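Local coordinates for protein triosephosphate isomerase (Toxoplasma gondii, PDB 5UPR) that probably interconverts D-glyceraldehyde 3-phosphate and dihydroxyacetone phosphate, an isomerisation step of glycolysis and gluconeogenesis, working as a homodimer, at residues Leu136-Thr141 against Ser155-Ala160; Ser173-Tyr178 against Arg219-Gly224; Val98-Ser103 against Lys122-Ala127; Arg9-Gly14 against Gln41-Val46; Ile184-Thr189 against Gly223-Gly228. One frame throughout, in Å; residues are numbered along the deposited sequence.

Interaction 1. Residues Leu136-Thr141 against Ser155-Ala160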
# COMPACT_ATOMS: atom_id res chain seq x y z
N LEU A 136 -1.52 -12.99 10.87
CA LEU A 136 -2.88 -13.08 10.36
C LEU A 136 -3.91 -12.59 11.38
O LEU A 136 -4.06 -13.22 12.43
CB LEU A 136 -3.19 -14.54 9.97
CG LEU A 136 -4.66 -14.92 9.70
CD1 LEU A 136 -5.16 -14.11 8.49
CD2 LEU A 136 -4.78 -16.40 9.42
N CYS A 137 -4.62 -11.51 11.04
CA CYS A 137 -5.59 -10.89 11.94
C CYS A 137 -7.00 -11.46 11.73
O CYS A 137 -7.46 -11.61 10.62
CB CYS A 137 -5.60 -9.35 11.76
SG CYS A 137 -4.00 -8.55 12.02
N ILE A 138 -7.67 -11.77 12.82
CA ILE A 138 -9.10 -12.23 12.82
C ILE A 138 -9.79 -11.57 13.99
O ILE A 138 -9.14 -11.07 14.89
CB ILE A 138 -9.21 -13.79 12.97
CG1 ILE A 138 -8.60 -14.31 14.25
CG2 ILE A 138 -8.57 -14.52 11.83
CD1 ILE A 138 -8.72 -15.77 14.50
N GLY A 139 -11.11 -11.59 14.02
CA GLY A 139 -11.84 -10.99 15.13
C GLY A 139 -13.29 -10.73 14.80
O GLY A 139 -13.60 -10.51 13.66
N GLU A 140 -14.15 -10.78 15.81
CA GLU A 140 -15.57 -10.61 15.66
C GLU A 140 -16.02 -9.19 16.04
O GLU A 140 -15.32 -8.46 16.76
CB GLU A 140 -16.32 -11.66 16.53
CG GLU A 140 -16.59 -11.31 18.01
CD GLU A 140 -15.33 -11.27 18.88
OE1 GLU A 140 -14.21 -11.54 18.41
OE2 GLU A 140 -15.50 -10.96 20.09
N THR A 141 -17.23 -8.83 15.57
CA THR A 141 -17.82 -7.55 15.86
C THR A 141 -18.52 -7.61 17.22
O THR A 141 -18.75 -8.69 17.79
CB THR A 141 -18.88 -7.18 14.80
OG1 THR A 141 -19.96 -8.14 14.86
CG2 THR A 141 -18.31 -7.14 13.33
N SER A 155 -14.05 -19.27 13.19
CA SER A 155 -13.88 -20.43 12.35
C SER A 155 -14.00 -20.12 10.84
O SER A 155 -13.23 -20.65 10.07
CB SER A 155 -14.88 -21.56 12.67
OG SER A 155 -14.85 -21.89 14.04
N GLU A 156 -14.99 -19.32 10.46
CA GLU A 156 -15.22 -18.93 9.03
C GLU A 156 -13.99 -18.15 8.51
O GLU A 156 -13.51 -18.40 7.39
CB GLU A 156 -16.45 -18.01 8.88
CG GLU A 156 -17.80 -18.60 9.08
CD GLU A 156 -18.93 -17.51 9.12
OE1 GLU A 156 -18.69 -16.26 8.93
OE2 GLU A 156 -20.14 -17.90 9.39
N GLN A 157 -13.47 -17.22 9.32
CA GLN A 157 -12.31 -16.45 8.91
C GLN A 157 -11.06 -17.32 8.71
O GLN A 157 -10.33 -17.20 7.73
CB GLN A 157 -12.00 -15.35 9.94
CG GLN A 157 -13.05 -14.24 9.93
CD GLN A 157 -12.71 -13.14 10.88
OE1 GLN A 157 -12.20 -13.37 11.98
NE2 GLN A 157 -12.89 -11.88 10.44
N LEU A 158 -10.84 -18.23 9.64
CA LEU A 158 -9.71 -19.14 9.57
C LEU A 158 -9.89 -20.21 8.50
O LEU A 158 -8.93 -20.55 7.82
CB LEU A 158 -9.49 -19.74 10.93
CG LEU A 158 -8.95 -18.83 11.98
CD1 LEU A 158 -9.14 -19.36 13.40
CD2 LEU A 158 -7.47 -18.64 11.72
N GLU A 159 -11.10 -20.75 8.35
CA GLU A 159 -11.39 -21.78 7.32
C GLU A 159 -11.11 -21.23 5.88
O GLU A 159 -10.60 -21.97 5.08
CB GLU A 159 -12.82 -22.25 7.45
CG GLU A 159 -13.41 -23.12 6.33
CD GLU A 159 -12.71 -24.45 6.19
OE1 GLU A 159 -11.90 -24.87 7.07
OE2 GLU A 159 -12.95 -25.09 5.13
N ALA A 160 -11.42 -19.94 5.59
CA ALA A 160 -11.09 -19.39 4.32
C ALA A 160 -9.56 -19.45 4.07
O ALA A 160 -9.11 -19.76 3.00
CB ALA A 160 -11.56 -17.92 4.22
O HOH W 1 -12.10 -9.20 11.71

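Interaction 2. Residues Ser173-Tyr178 against Arg219-Gly224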
# COMPACT_ATOMS: atom_id res chain seq x y z
N SER A 173 4.90 -20.60 9.56
CA SER A 173 5.28 -19.18 9.52
C SER A 173 4.09 -18.24 9.70
O SER A 173 4.16 -17.07 9.27
CB SER A 173 5.92 -18.94 8.16
OG SER A 173 7.07 -19.74 8.00
N ILE A 174 3.00 -18.73 10.31
CA ILE A 174 1.85 -17.93 10.72
C ILE A 174 1.81 -17.71 12.24
O ILE A 174 2.10 -18.60 12.99
CB ILE A 174 0.54 -18.59 10.28
CG1 ILE A 174 0.40 -18.47 8.73
CG2 ILE A 174 -0.69 -18.02 10.95
CD1 ILE A 174 -0.77 -19.21 8.18
N VAL A 175 1.52 -16.46 12.62
CA VAL A 175 1.13 -16.02 13.96
C VAL A 175 -0.28 -15.49 13.82
O VAL A 175 -0.55 -14.73 12.91
CB VAL A 175 2.07 -14.92 14.46
CG1 VAL A 175 1.49 -14.20 15.69
CG2 VAL A 175 3.45 -15.52 14.79
N ILE A 176 -1.20 -15.90 14.66
CA ILE A 176 -2.59 -15.44 14.58
C ILE A 176 -2.78 -14.29 15.59
O ILE A 176 -2.41 -14.43 16.78
CB ILE A 176 -3.56 -16.58 14.93
CG1 ILE A 176 -3.46 -17.66 13.84
CG2 ILE A 176 -5.04 -16.05 15.03
CD1 ILE A 176 -4.37 -18.84 14.02
N ALA A 177 -3.30 -13.16 15.13
CA ALA A 177 -3.61 -12.04 16.00
C ALA A 177 -5.12 -11.97 16.17
O ALA A 177 -5.84 -11.76 15.21
CB ALA A 177 -3.10 -10.73 15.46
N TYR A 178 -5.57 -12.20 17.40
CA TYR A 178 -6.99 -12.15 17.71
C TYR A 178 -7.23 -10.75 18.19
O TYR A 178 -6.75 -10.39 19.29
CB TYR A 178 -7.40 -13.18 18.77
CG TYR A 178 -8.79 -12.92 19.27
CD1 TYR A 178 -9.85 -12.88 18.40
CD2 TYR A 178 -9.04 -12.66 20.61
CE1 TYR A 178 -11.13 -12.53 18.84
CE2 TYR A 178 -10.31 -12.32 21.07
CZ TYR A 178 -11.36 -12.26 20.17
OH TYR A 178 -12.63 -11.93 20.55
N ARG A 219 1.86 -19.29 17.55
CA ARG A 219 1.56 -18.21 18.49
C ARG A 219 0.18 -17.56 18.18
O ARG A 219 -0.15 -17.26 17.02
CB ARG A 219 2.63 -17.12 18.47
CG ARG A 219 3.84 -17.41 19.29
CD ARG A 219 4.84 -18.41 18.64
NE ARG A 219 5.38 -17.95 17.37
CZ ARG A 219 6.41 -17.10 17.23
NH1 ARG A 219 7.03 -16.57 18.28
NH2 ARG A 219 6.82 -16.76 16.03
N VAL A 220 -0.63 -17.40 19.20
CA VAL A 220 -1.91 -16.66 19.13
C VAL A 220 -1.76 -15.44 20.04
O VAL A 220 -1.70 -15.59 21.30
CB VAL A 220 -3.12 -17.48 19.51
CG1 VAL A 220 -4.41 -16.72 19.19
CG2 VAL A 220 -3.13 -18.79 18.76
N ILE A 221 -1.70 -14.25 19.43
CA ILE A 221 -1.48 -13.01 20.16
C ILE A 221 -2.76 -12.15 20.24
O ILE A 221 -3.63 -12.22 19.35
CB ILE A 221 -0.31 -12.20 19.59
CG1 ILE A 221 -0.61 -11.72 18.16
CG2 ILE A 221 0.96 -13.03 19.63
CD1 ILE A 221 0.54 -10.97 17.50
N TYR A 222 -2.90 -11.37 21.31
CA TYR A 222 -4.11 -10.59 21.55
C TYR A 222 -3.83 -9.12 21.15
O TYR A 222 -2.77 -8.53 21.48
CB TYR A 222 -4.58 -10.67 23.08
CG TYR A 222 -5.67 -9.66 23.32
CD1 TYR A 222 -7.01 -9.95 22.99
CD2 TYR A 222 -5.37 -8.38 23.77
CE1 TYR A 222 -8.01 -8.95 23.11
CE2 TYR A 222 -6.34 -7.39 23.88
CZ TYR A 222 -7.64 -7.67 23.54
OH TYR A 222 -8.59 -6.67 23.65
N GLY A 223 -4.82 -8.48 20.48
CA GLY A 223 -4.74 -7.03 20.28
C GLY A 223 -6.09 -6.39 20.49
O GLY A 223 -7.12 -7.09 20.44
N GLY A 224 -6.09 -5.08 20.70
CA GLY A 224 -7.30 -4.32 20.96
C GLY A 224 -7.16 -3.63 22.31
O GLY A 224 -7.46 -4.20 23.36
O HOH W 2 3.70 -18.94 15.20

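Interaction 3. Residues Val98-Ser103 against Lys122-Ala127. With SO4 (sulfate ion), chain F.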
# COMPACT_ATOMS: atom_id res chain seq x y z
N VAL A 98 4.83 -9.78 7.30
CA VAL A 98 3.72 -8.96 6.87
C VAL A 98 2.50 -9.14 7.81
O VAL A 98 2.27 -10.24 8.31
CB VAL A 98 3.26 -9.28 5.45
CG1 VAL A 98 4.35 -8.83 4.50
CG2 VAL A 98 2.89 -10.75 5.22
N VAL A 99 1.74 -8.05 7.97
CA VAL A 99 0.44 -8.07 8.63
C VAL A 99 -0.63 -8.22 7.57
O VAL A 99 -0.64 -7.44 6.59
CB VAL A 99 0.20 -6.77 9.41
CG1 VAL A 99 -1.16 -6.78 10.10
CG2 VAL A 99 1.38 -6.50 10.43
N LEU A 100 -1.52 -9.22 7.73
CA LEU A 100 -2.60 -9.43 6.74
C LEU A 100 -3.94 -9.57 7.41
O LEU A 100 -4.04 -10.16 8.52
CB LEU A 100 -2.27 -10.70 5.94
CG LEU A 100 -1.16 -10.52 4.90
CD1 LEU A 100 -0.89 -11.80 4.12
CD2 LEU A 100 -1.53 -9.42 3.91
N GLY A 101 -4.96 -9.09 6.75
CA GLY A 101 -6.30 -9.12 7.27
C GLY A 101 -6.69 -8.30 8.48
O GLY A 101 -7.67 -8.61 9.14
N HIS A 102 -5.95 -7.22 8.74
CA HIS A 102 -6.34 -6.30 9.77
C HIS A 102 -7.79 -5.87 9.58
O HIS A 102 -8.20 -5.60 8.42
CB HIS A 102 -5.42 -5.08 9.82
CG HIS A 102 -5.49 -4.34 11.12
ND1 HIS A 102 -6.46 -3.42 11.39
CD2 HIS A 102 -4.77 -4.48 12.26
CE1 HIS A 102 -6.30 -2.99 12.62
NE2 HIS A 102 -5.28 -3.61 13.18
N SER A 103 -8.52 -5.71 10.66
CA SER A 103 -9.95 -5.32 10.52
C SER A 103 -10.15 -4.00 9.79
O SER A 103 -11.17 -3.81 9.11
CB SER A 103 -10.72 -5.26 11.87
OG SER A 103 -9.98 -4.43 12.69
N LYS A 122 -6.12 -15.31 -0.00
CA LYS A 122 -5.25 -15.25 -1.17
C LYS A 122 -3.96 -14.49 -0.88
O LYS A 122 -2.87 -14.91 -1.31
CB LYS A 122 -5.98 -14.59 -2.33
CG LYS A 122 -5.23 -14.50 -3.64
CD LYS A 122 -6.14 -14.02 -4.77
CE LYS A 122 -5.34 -14.00 -6.07
NZ LYS A 122 -5.27 -15.29 -6.78
N LYS A 123 -4.06 -13.37 -0.12
CA LYS A 123 -2.84 -12.66 0.27
C LYS A 123 -1.93 -13.56 1.13
O LYS A 123 -0.70 -13.55 0.95
CB LYS A 123 -3.15 -11.38 1.01
CG LYS A 123 -3.81 -10.30 0.21
CD LYS A 123 -4.16 -9.03 0.98
CE LYS A 123 -4.56 -7.97 0.02
NZ LYS A 123 -4.33 -6.61 0.47
N VAL A 124 -2.53 -14.31 2.06
CA VAL A 124 -1.74 -15.16 2.98
C VAL A 124 -0.96 -16.22 2.17
O VAL A 124 0.26 -16.40 2.35
CB VAL A 124 -2.59 -15.82 4.08
CG1 VAL A 124 -1.73 -16.78 4.91
CG2 VAL A 124 -3.23 -14.79 5.01
N ARG A 125 -1.68 -16.91 1.29
CA ARG A 125 -1.06 -17.94 0.46
C ARG A 125 0.12 -17.39 -0.37
O ARG A 125 1.17 -18.02 -0.48
CB ARG A 125 -2.08 -18.54 -0.52
CG ARG A 125 -1.56 -19.54 -1.52
CD ARG A 125 -0.87 -20.69 -0.75
NE ARG A 125 -0.21 -21.71 -1.59
CZ ARG A 125 -0.72 -22.86 -2.02
NH1 ARG A 125 -1.93 -23.30 -1.66
NH2 ARG A 125 -0.01 -23.57 -2.88
N ALA A 126 -0.09 -16.23 -0.99
CA ALA A 126 0.92 -15.60 -1.81
C ALA A 126 2.16 -15.24 -0.99
O ALA A 126 3.32 -15.47 -1.42
CB ALA A 126 0.36 -14.37 -2.47
N ALA A 127 1.92 -14.71 0.22
CA ALA A 127 3.00 -14.33 1.13
C ALA A 127 3.83 -15.54 1.56
O ALA A 127 5.08 -15.53 1.51
CB ALA A 127 2.41 -13.61 2.32
S SO4 F . -2.73 -26.17 -3.31
O1 SO4 F . -2.10 -26.01 -1.98
O2 SO4 F . -1.75 -25.73 -4.33
O3 SO4 F . -2.98 -27.62 -3.47
O4 SO4 F . -4.01 -25.43 -3.41

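Interaction 4. Residues Arg9-Gly14 against Gln41-Val46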
# COMPACT_ATOMS: atom_id res chain seq x y z
N ARG A 9 7.46 -19.38 21.90
CA ARG A 9 8.16 -18.15 22.20
C ARG A 9 7.16 -16.96 22.17
O ARG A 9 6.32 -16.84 21.25
CB ARG A 9 9.21 -18.01 21.14
CG ARG A 9 10.17 -16.92 21.36
CD ARG A 9 11.40 -17.22 20.48
NE ARG A 9 12.26 -16.03 20.34
CZ ARG A 9 13.20 -15.67 21.19
NH1 ARG A 9 13.51 -16.46 22.23
NH2 ARG A 9 13.88 -14.57 20.98
N GLY A 10 7.24 -16.10 23.16
CA GLY A 10 6.42 -14.88 23.24
C GLY A 10 6.62 -14.00 22.03
O GLY A 10 7.71 -14.03 21.39
N PHE A 11 5.57 -13.25 21.66
CA PHE A 11 5.60 -12.43 20.46
C PHE A 11 4.92 -11.13 20.70
O PHE A 11 3.78 -11.11 21.14
CB PHE A 11 4.90 -13.23 19.33
CG PHE A 11 5.00 -12.62 17.99
CD1 PHE A 11 4.19 -11.53 17.62
CD2 PHE A 11 5.94 -13.08 17.05
CE1 PHE A 11 4.27 -10.98 16.34
CE2 PHE A 11 6.02 -12.52 15.79
CZ PHE A 11 5.18 -11.49 15.44
N VAL A 12 5.58 -10.02 20.37
CA VAL A 12 4.94 -8.71 20.46
C VAL A 12 5.11 -7.98 19.12
O VAL A 12 6.25 -7.72 18.71
CB VAL A 12 5.45 -7.89 21.65
CG1 VAL A 12 4.89 -6.49 21.67
CG2 VAL A 12 5.15 -8.64 22.95
N GLY A 13 3.98 -7.67 18.44
CA GLY A 13 3.99 -6.87 17.24
C GLY A 13 3.56 -5.46 17.53
O GLY A 13 2.73 -5.22 18.40
N GLY A 14 4.16 -4.51 16.82
CA GLY A 14 3.79 -3.09 16.94
C GLY A 14 3.30 -2.61 15.58
O GLY A 14 4.09 -2.50 14.67
N GLN A 41 13.80 -13.23 25.33
CA GLN A 41 12.75 -14.22 25.40
C GLN A 41 11.52 -13.97 24.49
O GLN A 41 10.56 -14.73 24.52
CB GLN A 41 12.25 -14.29 26.85
CG GLN A 41 13.30 -14.45 27.92
CD GLN A 41 12.64 -15.04 29.17
OE1 GLN A 41 12.32 -16.23 29.17
NE2 GLN A 41 12.40 -14.21 30.22
N VAL A 42 11.56 -12.91 23.68
CA VAL A 42 10.41 -12.40 22.95
C VAL A 42 10.82 -12.07 21.51
O VAL A 42 11.83 -11.39 21.28
CB VAL A 42 9.89 -11.14 23.66
CG1 VAL A 42 8.72 -10.54 22.90
CG2 VAL A 42 9.47 -11.45 25.11
N ASP A 43 10.06 -12.56 20.54
CA ASP A 43 10.16 -12.06 19.16
C ASP A 43 9.41 -10.72 19.12
O ASP A 43 8.23 -10.63 19.48
CB ASP A 43 9.46 -13.04 18.22
CG ASP A 43 10.14 -14.39 18.14
OD1 ASP A 43 11.37 -14.43 18.31
OD2 ASP A 43 9.47 -15.43 17.98
N VAL A 44 10.10 -9.67 18.74
CA VAL A 44 9.51 -8.37 18.57
C VAL A 44 9.45 -8.03 17.07
O VAL A 44 10.45 -8.10 16.38
CB VAL A 44 10.26 -7.30 19.36
CG1 VAL A 44 9.68 -5.92 19.10
CG2 VAL A 44 10.23 -7.63 20.86
N VAL A 45 8.26 -7.61 16.60
CA VAL A 45 8.14 -7.18 15.19
C VAL A 45 7.49 -5.79 15.15
O VAL A 45 6.50 -5.57 15.85
CB VAL A 45 7.31 -8.21 14.39
CG1 VAL A 45 7.04 -7.74 12.96
CG2 VAL A 45 8.01 -9.57 14.38
N VAL A 46 8.04 -4.87 14.36
CA VAL A 46 7.43 -3.55 14.17
C VAL A 46 7.03 -3.36 12.70
O VAL A 46 7.78 -3.77 11.79
CB VAL A 46 8.30 -2.41 14.69
CG1 VAL A 46 8.55 -2.60 16.18
CG2 VAL A 46 9.63 -2.36 14.01

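Interaction 5. Residues Ile184-Thr189 against Gly223-Gly228. With SO4 (sulfate ion), chain E.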
# COMPACT_ATOMS: atom_id res chain seq x y z
N ILE A 184 -10.75 -2.40 19.26
CA ILE A 184 -9.82 -1.64 18.51
C ILE A 184 -10.08 -0.13 18.62
O ILE A 184 -11.12 0.35 18.16
CB ILE A 184 -9.73 -2.09 17.06
CG1 ILE A 184 -9.23 -3.53 16.95
CG2 ILE A 184 -8.68 -1.20 16.33
CD1 ILE A 184 -9.35 -4.16 15.61
N GLY A 185 -9.16 0.62 19.26
CA GLY A 185 -9.30 2.08 19.36
C GLY A 185 -10.36 2.57 20.33
O GLY A 185 -10.50 3.78 20.50
N THR A 186 -11.06 1.69 21.03
CA THR A 186 -12.20 2.04 21.86
C THR A 186 -11.88 2.16 23.34
O THR A 186 -12.72 2.59 24.11
CB THR A 186 -13.29 0.95 21.72
OG1 THR A 186 -12.71 -0.31 22.01
CG2 THR A 186 -13.87 0.97 20.30
N GLY A 187 -10.71 1.68 23.76
CA GLY A 187 -10.41 1.52 25.17
C GLY A 187 -11.07 0.30 25.85
O GLY A 187 -10.85 0.07 27.05
N LYS A 188 -11.87 -0.48 25.11
CA LYS A 188 -12.56 -1.62 25.69
C LYS A 188 -11.67 -2.86 25.52
O LYS A 188 -11.92 -3.69 24.67
CB LYS A 188 -13.96 -1.83 25.08
CG LYS A 188 -14.87 -0.60 24.98
CD LYS A 188 -16.06 -0.85 24.04
CE LYS A 188 -17.05 0.28 24.11
NZ LYS A 188 -18.37 -0.12 23.57
N THR A 189 -10.62 -2.97 26.33
CA THR A 189 -9.75 -4.14 26.33
C THR A 189 -10.55 -5.38 26.74
O THR A 189 -11.38 -5.33 27.64
CB THR A 189 -8.55 -3.93 27.31
OG1 THR A 189 -8.08 -2.60 27.15
CG2 THR A 189 -7.41 -4.88 27.01
N GLY A 223 -4.82 -8.48 20.48
CA GLY A 223 -4.74 -7.03 20.28
C GLY A 223 -6.09 -6.39 20.49
O GLY A 223 -7.12 -7.09 20.44
N GLY A 224 -6.09 -5.08 20.70
CA GLY A 224 -7.30 -4.32 20.96
C GLY A 224 -7.16 -3.63 22.31
O GLY A 224 -7.46 -4.20 23.36
N SER A 225 -6.68 -2.37 22.26
CA SER A 225 -6.52 -1.57 23.43
C SER A 225 -5.53 -2.19 24.44
O SER A 225 -5.76 -2.15 25.67
CB SER A 225 -7.88 -1.27 24.09
OG SER A 225 -8.67 -0.46 23.22
N VAL A 226 -4.41 -2.69 23.94
CA VAL A 226 -3.36 -3.24 24.81
C VAL A 226 -2.53 -2.08 25.32
O VAL A 226 -2.20 -1.15 24.56
CB VAL A 226 -2.43 -4.24 24.05
CG1 VAL A 226 -1.31 -4.74 24.96
CG2 VAL A 226 -3.23 -5.42 23.54
N LYS A 227 -2.25 -2.11 26.63
CA LYS A 227 -1.41 -1.11 27.28
C LYS A 227 -0.43 -1.79 28.23
O LYS A 227 -0.68 -2.92 28.70
CB LYS A 227 -2.30 -0.12 28.08
CG LYS A 227 -3.33 0.62 27.24
CD LYS A 227 -4.11 1.72 27.99
CE LYS A 227 -5.15 1.14 28.95
NZ LYS A 227 -5.94 2.22 29.66
N GLY A 228 0.64 -1.09 28.57
CA GLY A 228 1.59 -1.57 29.61
C GLY A 228 0.87 -1.96 30.89
O GLY A 228 1.18 -2.96 31.48
S SO4 E . -5.29 0.09 20.05
O1 SO4 E . -4.85 1.13 19.16
O2 SO4 E . -4.82 0.23 21.44
O3 SO4 E . -4.62 -1.11 19.51
O4 SO4 E . -6.71 -0.29 20.01

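Interaction 1. Residues Leu136-Thr141 against Ser155-Ala160
Leu136 opens the contact by touching Leu158 through a single pair of methyl groups, CD2 to CD2 at 4.2 Å, the two side chains meeting at a slant. Both segments belong to the TIM barrel: strand 133-138 carries Leu136 and Ile138, and helix 150-164 runs nearly antiparallel to it on the outside, the local axes 152° apart and 9.3 Å from each other. Ile138, next on the helix-facing side, has its CG1 wedged between the backbone N and the carbonyl carbon (chi1 60°), which sends the chain out to the helix; its CD1 lies 3.8 Å from Leu158 CD1, the side chains at about a right angle. Gln157 passes over the other branch, its CB 4.0 Å from Ile138 CG2. Gly139, where the strand gives way to the loop, meets the amide of Gln157. Its N donates to Gln157 OE1 (2.9 Å, N-H...O angle 160°), arriving in the carbonyl plane on a lone pair. Gly139 O is reached through a water that donates to it at 2.8 Å and accepts from Gln157 NE2 at 3.1 Å. The primary amide thus serves both polar atoms of Gly139, one directly and one through water. The Gly139 N-H, which can only donate, marks its partner as the amide oxygen, and the two bonds together would limit the amide's rotation, so a buried strand end is satisfied beside an otherwise apolar interface.

Interaction 2. Residues Ser173-Tyr178 against Arg219-Gly224
Ile176 and Val220 sit opposite each other in two neighbouring parallel strands of the TIM barrel, 174-178 and 220-222, whose local axes cross at -30° and approach to 4.6 Å. The backbone evidence is a ladder of four hydrogen bonds that zigzags between the chains: Ile176 N to Arg219 O, Ile221 N to Ile176 O (2.7 Å), Tyr178 N to Ile221 O and Gly223 N to Tyr178 O (3.0 Å). Apolar packing divides over the two faces. On that of Ala177 and Ile221, Ala177 CB rests 3.8 Å from Ile221 CG1, while Ile221 CD1 reaches on to Val175 CG1; on the other, Ile176 CG2 faces Val220 CG1, and Tyr178 CD2 approaches Tyr222 CD1 to 4.1 Å, the two side chains crossing at a slant. Polar groups close both ends. Arg219 is bent at chi2 and chi3, which folds its guanidinium back beside Val175 CG2; a water at the guanidinium edge and in its plane accepts from both Arg219 NE and Arg219 N, and donates to Ile174 O at 2.7 Å. Arg219 NH1 has its salt bridge with Asp43, and Tyr178 OH is bonded to Glu140. At the far end, Tyr222 OH, also paired with Ala190 N, donates to Gly224 O at 2.7 Å, in the carbonyl plane and on a lone pair.

Interaction 3. Residues Val98-Ser103 against Lys122-Ala127
With CG opposite the carbonyl carbon (chi1 -75°) and CD1 continuing the chain outward (chi2 -179°), Leu100 plants both its methyls on helix 117-129. CD1 presses on the helix backbone, 3.6 Å from Lys123 C, and reaches Val124 CG2 at 3.9 Å and Ala127 CB at 4.2 Å. CD2 lies alongside the aliphatic part of Lys123, 3.9 Å from Lys123 CB and close to its CD. One turn further along the helix, Val98 CG2 touches Ala127 CB at 4.1 Å. Strand 97-100 and the helix run nearly antiparallel, local axes 158° apart and 9.5 Å from each other, as expected of a TIM barrel strand and a helix of its outer layer. The stem of Lys123 packs against the leucine, while its extended chain carries NZ away to salt bridges with Asp71 and Glu115. On the outer side of the helix, Arg125 NH1 and NH2 grip a sulfate ion, probably from the crystallisation liquor, with Arg125 NH1 2.7 Å from O1; its sulfur lies at the guanidinium edge. Between strand and helix the contact is therefore held by dispersion and burial of methyl groups, with the charges of this helical turn directed elsewhere.

Interaction 4. Residues Arg9-Gly14 against Gln41-Val46
Arg9 and Asp43 form the salt bridge that closes the N-terminal end of this parallel strand pair. Extended from CG to NE, the arginine lays its NE 2.7 Å from Asp43 OD1, with a nearly straight N-H...O angle of 162°. The oxygen lies in the guanidinium plane, but the donor comes from above the carboxylate, the two planes being 55° apart. One face of the same guanidinium covers the Gln41-Val42 peptide, with Gln41 C 3.8 Å from its plane. Asp43 OD2 has a second cation in Arg219, so the carboxylate lies between two arginines, which would favour its charged form.

Four backbone hydrogen bonds follow: Asp43 N to Gly10 O, Val12 N to Asp43 O, Val45 N to Val12 O (2.9 Å) and Gly14 N to Val45 O (2.7 Å). They fix the pairing of Phe11 with Asp43, Val12 with Val44 and Gly13 with Val45. Close CA-H...O contacts accompany them, the shortest from Gly13 CA to Val45 O at 3.1 Å.

Apolar contacts lie on both faces. Phe11 has CG anti to the backbone N (chi1 -172°), which sets the ring over Asp43 O and brings CZ to 3.6 Å from Val45 CG2, while CD2 meets Asp43 CB. On the other face, Val12 CG2 touches Val42 CG1 at 4.0 Å, and Val12, Val44 and Val46 pack on helix 253-260.

Strand 10-15, helix 22-34 and strand 42-47 make up a beta-alpha-beta crossover of the kind from which the TIM barrel is built, its two parallel strands adjacent in the sheet.

Interaction 5. Residues Ile184-Thr189 against Gly223-Gly228
The flexible lid of the triosephosphate isomerase active site, the loop after strand 174-178, meets here the glycine-rich loop that follows strand 220-222, and between them they hold a sulfate. Gly185 N donates to sulfate O4 at 2.7 Å and Ser225 N to the same oxygen at 3.1 Å, so one anion oxygen is shared by backbone N-H groups from both loops; Gly247 N adds another bond to the ion. The sulfate is probably from the crystallisation liquor, but its place is consistent with the phosphate site of this family, and the arrangement resembles the closed lid. Ser225 carries the loop-to-loop contact. Its OG, anti to the carbonyl carbon (chi1 -65°), points into the lid and accepts a weak, bent bond from Gly187 N (3.0 Å, 125°), besides pairing with Ala183 O. Thr189 grips the serine's backbone: its OG1 donates to Ser225 O at 2.8 Å, tilted 31° from the carbonyl plane, while its CG2 lies 3.7 Å from Gly224 O. Within the lid Thr186 OG1, also hydrogen-bonded to Trp182 O, closes an ST turn by accepting from Lys188 N at 3.2 Å.

All five contacts belong to one TIM barrel and involve six of its eight parallel strands. Interactions 1 and 3 pack strands 133-138 and 97-100 against outer helices, their centres 12 Å apart; the two strands are neighbours in the sheet. Interactions 2 and 4 join strand to strand, with centres 10 Å apart, and touch where Ile221 packs on Phe11 inside the barrel. Along the chain the contacts open in the order 4, 3, 1, 2, 5. Interaction 5 shares Gly223 and Gly224 with interaction 2, so the strand pairing leads straight into the sulfate-binding loops: framework and probable phosphate site are continuous.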